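Fructosamine deglycase FrlB (Bacillus subtilis, PDB 3EUA) converts a range of fructosamine 6-phosphates to glucose 6-phosphate and a free amino acid. Local coordinates at residues A208-S212 with H223-I227; I195-A200 with V244-L249. All blocks are in the same frame, centred on the assembly; numbering follows the deposited sequence.

Interaction 1. Residues A208-S212 with H223-I227; sequences AYSYS and HSHAI
Ser212 and Ser224 meet hydroxyl to hydroxyl, their OG atoms 2.8 Å apart and within hydrogen-bonding distance. Both CB atoms face the opposing segment. On Ser224 the OG stands opposite the backbone N (chi1 -165°), which carries it toward the helix; on Ser212 it lies beside the backbone N (chi1 -71°), facing the Ser224 hydroxyl and close to the peptide between His225 and Ala226, with OG 3.4 Å from His225 C. Each hydroxyl has a further partner in the neighbouring segment 195-200: Thr198 OG1 for Ser212 and, in a probable but unusually short bond, the carbonyl oxygen of Ile196 for Ser224. The two buried serines bring polar atoms to a contact otherwise made by methyl packing. The helix 205-220 and strand 226-228 involved here are the last two elements of a beta-alpha-beta unit that starts with strand 197-200, within the second SIS domain. One turn back along the helix, the methyl of Ala226 presses on the backbone, its CB 3.6 Å from Tyr209 CA. Ala208 CB meets the same methyl at 4.0 Å, and Tyr209 touches it through CB, 4.2 Å away. The ring of Tyr209 leads off from Ala226, and its OH is hydrogen-bonded to Glu231 of the second subunit. Flanking Ala226, Ile227 CD1 sits 3.4 Å above the centre of the His225 ring, which also stacks on His225 of that subunit.

Interaction 2. Residues I195-A200 with V244-L249; sequences IIYTMA and VPFIIL
Tyr197 and Phe246 lie next to each other on two parallel strands of the second SIS domain, and their rings form an offset stack with centroids 4.9 Å apart and planes at 12°. The offset puts the CB of Tyr197, rather than its ring centre, over the middle of the Phe246 face, a CH-pi contact of 3.6 Å from CB to the ring centroid. With CG opposite its carbonyl carbon (chi1 -74°), the Tyr197 ring also reaches Val244, whose CG1 comes within 3.5 Å of CD2. Were Phe246 replaced by alanine, the ring face under Tyr197 CB would be lost and the tyrosine ring would probably be less firmly held on that side. On the opposite face of the sheet Thr198 and Ile247 run side by side, CG2 of the threonine 4.0 Å from CD1 of the isoleucine, and Ile196 CG2 packs on Ile247 CG1. The backbone ladder sets this register: Tyr197 N bonds to Pro245 O and Ile247 N to Tyr197 O, followed by a weak bond from Met199 N to Ile247 O. Helices 205-220 and 158-190 cover the Ile247 face through Tyr211 and Phe186, while Ala262 and Leu263 of helix 256-269 pack on Met199, a selenomethionine, and Ile248 across the sheet. Farther out, the OH of Tyr197 is hydrogen-bonded to His223 of the second subunit. The last of the four backbone bonds runs from Leu249 N, 3.0 Å from Met199 O and almost in line with that carbonyl.

Overall arrangement
Both contacts are buried and meet at strand 197-200: interaction 2 pairs it with strand 246-250, whereas interaction 1 packs helix 205-220 against strand 226-228, which lies on its other side in the sheet. The segments of interaction 1 fall between those of interaction 2 in the sequence, and the centres of the two contacts are about 7 Å apart. Their chemistry differs accordingly. The central strand pair relies on a backbone ladder, stacked rings and aliphatic packing, while the smaller helix-strand contact combines alanine packing with paired serine hydroxyls. These hydroxyls also join the two contacts, through Thr198 OG1 and probably Ile196 O. Both reach the second subunit, where Tyr197 and His223 pair reciprocally across the interface.

Interaction 1. Residues A208-S212 with H223-I227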
ATOM      1  N   ALA A 208      11.276   2.875  -2.722  1.00 17.84           N
ATOM      2  CA  ALA A 208      11.542   2.699  -1.310  1.00 17.80           C
ATOM      3  C   ALA A 208      11.076   1.305  -0.880  1.00 17.51           C
ATOM      4  O   ALA A 208      11.799   0.551  -0.192  1.00 18.18           O
ATOM      5  CB  ALA A 208      10.784   3.742  -0.507  1.00 17.00           C
ATOM      6  N   TYR A 209       9.865   0.952  -1.261  1.00 18.09           N
ATOM      7  CA  TYR A 209       9.310  -0.363  -0.893  1.00 18.51           C
ATOM      8  C   TYR A 209      10.220  -1.488  -1.376  1.00 19.05           C
ATOM      9  O   TYR A 209      10.569  -2.413  -0.608  1.00 19.39           O
ATOM     10  CB  TYR A 209       7.878  -0.488  -1.427  1.00 19.64           C
ATOM     11  CG  TYR A 209       7.228  -1.852  -1.221  1.00 20.39           C
ATOM     12  CD1 TYR A 209       6.831  -2.284   0.063  1.00 21.39           C
ATOM     13  CD2 TYR A 209       6.954  -2.670  -2.282  1.00 22.01           C
ATOM     14  CE1 TYR A 209       6.221  -3.509   0.243  1.00 20.28           C
ATOM     15  CE2 TYR A 209       6.350  -3.923  -2.103  1.00 21.66           C
ATOM     16  CZ  TYR A 209       5.973  -4.324  -0.846  1.00 22.72           C
ATOM     17  OH  TYR A 209       5.390  -5.583  -0.665  1.00 22.35           O
ATOM     18  N   SER A 210      10.620  -1.426  -2.647  1.00 19.03           N
ATOM     19  CA  SER A 210      11.494  -2.460  -3.209  1.00 19.32           C
ATOM     20  C   SER A 210      12.814  -2.491  -2.461  1.00 18.85           C
ATOM     21  O   SER A 210      13.355  -3.543  -2.140  1.00 18.50           O
ATOM     22  CB  SER A 210      11.757  -2.165  -4.690  1.00 20.19           C
ATOM     23  OG  SER A 210      12.361  -3.302  -5.275  1.00 22.52           O
ATOM     24  N   TYR A 211      13.369  -1.330  -2.165  1.00 18.75           N
ATOM     25  CA  TYR A 211      14.668  -1.344  -1.458  1.00 18.91           C
ATOM     26  C   TYR A 211      14.507  -2.021  -0.128  1.00 18.79           C
ATOM     27  O   TYR A 211      15.392  -2.766   0.313  1.00 19.42           O
ATOM     28  CB  TYR A 211      15.229   0.041  -1.234  1.00 18.73           C
ATOM     29  CG  TYR A 211      16.734   0.059  -1.129  1.00 17.96           C
ATOM     30  CD1 TYR A 211      17.501  -0.057  -2.256  1.00 18.74           C
ATOM     31  CD2 TYR A 211      17.369   0.217   0.069  1.00 19.70           C
ATOM     32  CE1 TYR A 211      18.875  -0.059  -2.200  1.00 20.43           C
ATOM     33  CE2 TYR A 211      18.769   0.246   0.141  1.00 21.54           C
ATOM     34  CZ  TYR A 211      19.501   0.118  -1.011  1.00 19.52           C
ATOM     35  OH  TYR A 211      20.866   0.119  -0.983  1.00 20.89           O
ATOM     36  N   SER A 212      13.393  -1.752   0.544  1.00 18.98           N
ATOM     37  CA  SER A 212      13.136  -2.359   1.852  1.00 18.75           C
ATOM     38  C   SER A 212      12.932  -3.865   1.799  1.00 18.45           C
ATOM     39  O   SER A 212      13.638  -4.630   2.488  1.00 18.04           O
ATOM     40  CB  SER A 212      11.904  -1.733   2.543  1.00 18.37           C
ATOM     41  OG  SER A 212      12.167  -0.390   2.975  1.00 20.79           O
ATOM     42  N   HIS A 223      16.617  -5.621   8.649  1.00 18.71           N
ATOM     43  CA  HIS A 223      15.225  -5.236   8.869  1.00 18.53           C
ATOM     44  C   HIS A 223      14.947  -3.926   8.168  1.00 18.81           C
ATOM     45  O   HIS A 223      15.795  -3.024   8.175  1.00 18.35           O
ATOM     46  CB  HIS A 223      14.932  -5.081  10.354  1.00 18.48           C
ATOM     47  CG  HIS A 223      15.165  -6.328  11.146  1.00 19.15           C
ATOM     48  ND1 HIS A 223      14.385  -7.455  11.006  1.00 17.30           N
ATOM     49  CD2 HIS A 223      16.060  -6.607  12.125  1.00 19.21           C
ATOM     50  CE1 HIS A 223      14.822  -8.394  11.823  1.00 19.10           C
ATOM     51  NE2 HIS A 223      15.825  -7.899  12.531  1.00 19.13           N
ATOM     52  N   SER A 224      13.763  -3.779   7.575  1.00 19.11           N
ATOM     53  CA  SER A 224      13.417  -2.488   6.962  1.00 19.49           C
ATOM     54  C   SER A 224      11.891  -2.298   6.981  1.00 19.88           C
ATOM     55  O   SER A 224      11.133  -3.139   7.503  1.00 20.75           O
ATOM     56  CB  SER A 224      14.016  -2.345   5.554  1.00 19.72           C
ATOM     57  OG  SER A 224      13.994  -0.997   5.072  1.00 20.64           O
ATOM     58  N   HIS A 225      11.475  -1.160   6.456  1.00 19.83           N
ATOM     59  CA  HIS A 225      10.068  -0.737   6.383  1.00 18.84           C
ATOM     60  C   HIS A 225      10.110   0.480   5.531  1.00 18.55           C
ATOM     61  O   HIS A 225      10.915   1.366   5.802  1.00 19.06           O
ATOM     62  CB  HIS A 225       9.593  -0.274   7.755  1.00 18.92           C
ATOM     63  CG  HIS A 225       8.134   0.060   7.843  1.00 15.04           C
ATOM     64  ND1 HIS A 225       7.511   0.266   9.059  1.00 18.30           N
ATOM     65  CD2 HIS A 225       7.153   0.110   6.906  1.00 19.49           C
ATOM     66  CE1 HIS A 225       6.224   0.515   8.850  1.00 20.70           C
ATOM     67  NE2 HIS A 225       5.980   0.425   7.551  1.00 18.76           N
ATOM     68  N   ALA A 226       9.273   0.556   4.512  1.00 18.51           N
ATOM     69  CA  ALA A 226       9.210   1.730   3.657  1.00 18.29           C
ATOM     70  C   ALA A 226       8.069   2.595   4.164  1.00 18.22           C
ATOM     71  O   ALA A 226       6.919   2.285   3.964  1.00 17.70           O
ATOM     72  CB  ALA A 226       8.985   1.380   2.184  1.00 17.48           C
ATOM     73  N   ILE A 227       8.417   3.708   4.771  1.00 17.93           N
ATOM     74  CA  ILE A 227       7.418   4.631   5.301  1.00 19.06           C
ATOM     75  C   ILE A 227       6.943   5.600   4.221  1.00 18.64           C
ATOM     76  O   ILE A 227       7.733   6.203   3.560  1.00 19.73           O
ATOM     77  CB  ILE A 227       7.986   5.497   6.481  1.00 19.10           C
ATOM     78  CG1 ILE A 227       8.679   4.616   7.529  1.00 20.52           C
ATOM     79  CG2 ILE A 227       6.867   6.366   7.116  1.00 18.57           C
ATOM     80  CD1 ILE A 227       7.821   3.549   8.037  1.00 21.71           C
TER

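Interaction 2. Residues I195-A200 with V244-L249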
ATOM      1  N   ILE A 195      18.700  -2.472  11.377  1.00 20.55           N
ATOM      2  CA  ILE A 195      17.482  -1.957  10.778  1.00 20.11           C
ATOM      3  C   ILE A 195      17.752  -0.664  10.027  1.00 18.87           C
ATOM      4  O   ILE A 195      18.474   0.202  10.496  1.00 18.00           O
ATOM      5  CB  ILE A 195      16.344  -1.726  11.836  1.00 20.06           C
ATOM      6  CG1 ILE A 195      15.054  -1.295  11.131  1.00 20.85           C
ATOM      7  CG2 ILE A 195      16.778  -0.694  12.869  1.00 21.38           C
ATOM      8  CD1 ILE A 195      13.787  -1.340  11.979  1.00 20.43           C
ATOM      9  N   ILE A 196      17.179  -0.545   8.837  1.00 18.06           N
ATOM     10  CA  ILE A 196      17.336   0.664   8.042  1.00 17.69           C
ATOM     11  C   ILE A 196      15.999   0.946   7.392  1.00 18.02           C
ATOM     12  O   ILE A 196      15.488   0.114   6.628  1.00 18.13           O
ATOM     13  CB  ILE A 196      18.384   0.546   6.927  1.00 17.15           C
ATOM     14  CG1 ILE A 196      19.769   0.175   7.477  1.00 17.55           C
ATOM     15  CG2 ILE A 196      18.418   1.887   6.119  1.00 15.65           C
ATOM     16  CD1 ILE A 196      20.824  -0.221   6.379  1.00 18.66           C
ATOM     17  N   TYR A 197      15.413   2.086   7.731  1.00 17.66           N
ATOM     18  CA  TYR A 197      14.136   2.501   7.144  1.00 17.60           C
ATOM     19  C   TYR A 197      14.344   3.173   5.814  1.00 17.34           C
ATOM     20  O   TYR A 197      15.424   3.685   5.527  1.00 17.32           O
ATOM     21  CB  TYR A 197      13.431   3.493   8.077  1.00 17.40           C
ATOM     22  CG  TYR A 197      12.836   2.883   9.309  1.00 18.26           C
ATOM     23  CD1 TYR A 197      11.533   2.415   9.286  1.00 18.37           C
ATOM     24  CD2 TYR A 197      13.552   2.761  10.493  1.00 17.67           C
ATOM     25  CE1 TYR A 197      10.945   1.832  10.415  1.00 18.27           C
ATOM     26  CE2 TYR A 197      12.971   2.187  11.634  1.00 17.54           C
ATOM     27  CZ  TYR A 197      11.661   1.733  11.587  1.00 18.99           C
ATOM     28  OH  TYR A 197      11.054   1.156  12.691  1.00 18.07           O
ATOM     29  N   THR A 198      13.322   3.127   4.963  1.00 17.34           N
ATOM     30  CA  THR A 198      13.326   3.868   3.733  1.00 17.23           C
ATOM     31  C   THR A 198      12.073   4.745   3.807  1.00 17.32           C
ATOM     32  O   THR A 198      11.146   4.489   4.627  1.00 17.94           O
ATOM     33  CB  THR A 198      13.294   3.005   2.458  1.00 17.83           C
ATOM     34  OG1 THR A 198      12.063   2.261   2.399  1.00 16.81           O
ATOM     35  CG2 THR A 198      14.521   2.080   2.384  1.00 16.06           C
HETATM   36  N   MSE A 199      12.057   5.796   3.009  1.00 17.87           N
HETATM   37  CA  MSE A 199      10.923   6.715   2.979  1.00 18.38           C
HETATM   38  C   MSE A 199      10.819   7.512   1.677  1.00 17.59           C
HETATM   39  O   MSE A 199      11.794   7.976   1.157  1.00 18.26           O
HETATM   40  CB  MSE A 199      11.003   7.648   4.184  1.00 19.46           C
HETATM   41  CG  MSE A 199       9.958   8.694   4.218  1.00 19.19           C
HETATM   42 SE   MSE A 199       9.614   9.426   5.978  0.75 19.97          SE
HETATM   43  CE  MSE A 199       8.984  10.794   5.166  1.00 18.86           C
ATOM     44  N   ALA A 200       9.609   7.637   1.161  1.00 17.67           N
ATOM     45  CA  ALA A 200       9.325   8.377  -0.077  1.00 17.34           C
ATOM     46  C   ALA A 200       7.795   8.497  -0.231  1.00 17.84           C
ATOM     47  O   ALA A 200       7.043   7.977   0.612  1.00 17.50           O
ATOM     48  CB  ALA A 200       9.939   7.698  -1.291  1.00 17.47           C
ATOM     49  N   VAL A 244      18.685   5.896  14.602  1.00 21.76           N
ATOM     50  CA  VAL A 244      17.881   5.128  13.648  1.00 20.78           C
ATOM     51  C   VAL A 244      18.206   5.505  12.190  1.00 20.10           C
ATOM     52  O   VAL A 244      17.998   6.631  11.784  1.00 20.01           O
ATOM     53  CB  VAL A 244      16.374   5.280  13.888  1.00 20.55           C
ATOM     54  CG1 VAL A 244      15.583   4.341  12.911  1.00 18.98           C
ATOM     55  CG2 VAL A 244      16.017   4.951  15.335  1.00 20.54           C
ATOM     56  N   PRO A 245      18.775   4.571  11.406  1.00 19.86           N
ATOM     57  CA  PRO A 245      19.035   4.902  10.017  1.00 19.20           C
ATOM     58  C   PRO A 245      17.790   5.012   9.105  1.00 18.96           C
ATOM     59  O   PRO A 245      16.906   4.133   9.097  1.00 18.62           O
ATOM     60  CB  PRO A 245      19.890   3.732   9.530  1.00 19.59           C
ATOM     61  CG  PRO A 245      20.377   3.044  10.738  1.00 19.30           C
ATOM     62  CD  PRO A 245      19.261   3.215  11.704  1.00 20.22           C
ATOM     63  N   PHE A 246      17.754   6.093   8.337  1.00 19.04           N
ATOM     64  CA  PHE A 246      16.701   6.371   7.355  1.00 19.01           C
ATOM     65  C   PHE A 246      17.282   6.709   6.003  1.00 19.02           C
ATOM     66  O   PHE A 246      18.170   7.551   5.920  1.00 18.91           O
ATOM     67  CB  PHE A 246      15.843   7.585   7.779  1.00 19.96           C
ATOM     68  CG  PHE A 246      14.584   7.219   8.568  1.00 20.45           C
ATOM     69  CD1 PHE A 246      14.636   6.963   9.930  1.00 20.82           C
ATOM     70  CD2 PHE A 246      13.362   7.141   7.930  1.00 20.13           C
ATOM     71  CE1 PHE A 246      13.475   6.640  10.645  1.00 21.59           C
ATOM     72  CE2 PHE A 246      12.208   6.803   8.643  1.00 20.82           C
ATOM     73  CZ  PHE A 246      12.273   6.554   9.991  1.00 21.15           C
ATOM     74  N   ILE A 247      16.794   6.043   4.958  1.00 18.69           N
ATOM     75  CA  ILE A 247      17.132   6.351   3.588  1.00 18.60           C
ATOM     76  C   ILE A 247      15.915   7.132   3.118  1.00 18.61           C
ATOM     77  O   ILE A 247      14.794   6.605   3.142  1.00 19.07           O
ATOM     78  CB  ILE A 247      17.278   5.133   2.666  1.00 18.63           C
ATOM     79  CG1 ILE A 247      18.499   4.285   3.023  1.00 17.85           C
ATOM     80  CG2 ILE A 247      17.358   5.588   1.179  1.00 20.01           C
ATOM     81  CD1 ILE A 247      18.466   2.945   2.298  1.00 20.69           C
ATOM     82  N   ILE A 248      16.134   8.361   2.684  1.00 18.72           N
ATOM     83  CA  ILE A 248      15.066   9.255   2.270  1.00 18.99           C
ATOM     84  C   ILE A 248      15.194   9.663   0.820  1.00 18.84           C
ATOM     85  O   ILE A 248      16.240  10.133   0.375  1.00 17.98           O
ATOM     86  CB  ILE A 248      15.107  10.495   3.156  1.00 19.27           C
ATOM     87  CG1 ILE A 248      14.771  10.071   4.588  1.00 19.04           C
ATOM     88  CG2 ILE A 248      14.176  11.602   2.592  1.00 20.51           C
ATOM     89  CD1 ILE A 248      14.754  11.197   5.633  1.00 19.49           C
ATOM     90  N   LEU A 249      14.117   9.451   0.067  1.00 19.08           N
ATOM     91  CA  LEU A 249      14.121   9.764  -1.350  1.00 19.76           C
ATOM     92  C   LEU A 249      13.276  10.977  -1.665  1.00 19.90           C
ATOM     93  O   LEU A 249      12.164  11.099  -1.189  1.00 21.39           O
ATOM     94  CB  LEU A 249      13.559   8.607  -2.170  1.00 19.54           C
ATOM     95  CG  LEU A 249      14.202   7.250  -1.929  1.00 20.37           C
ATOM     96  CD1 LEU A 249      13.439   6.198  -2.757  1.00 18.78           C
ATOM     97  CD2 LEU A 249      15.712   7.259  -2.185  1.00 20.12           C
TER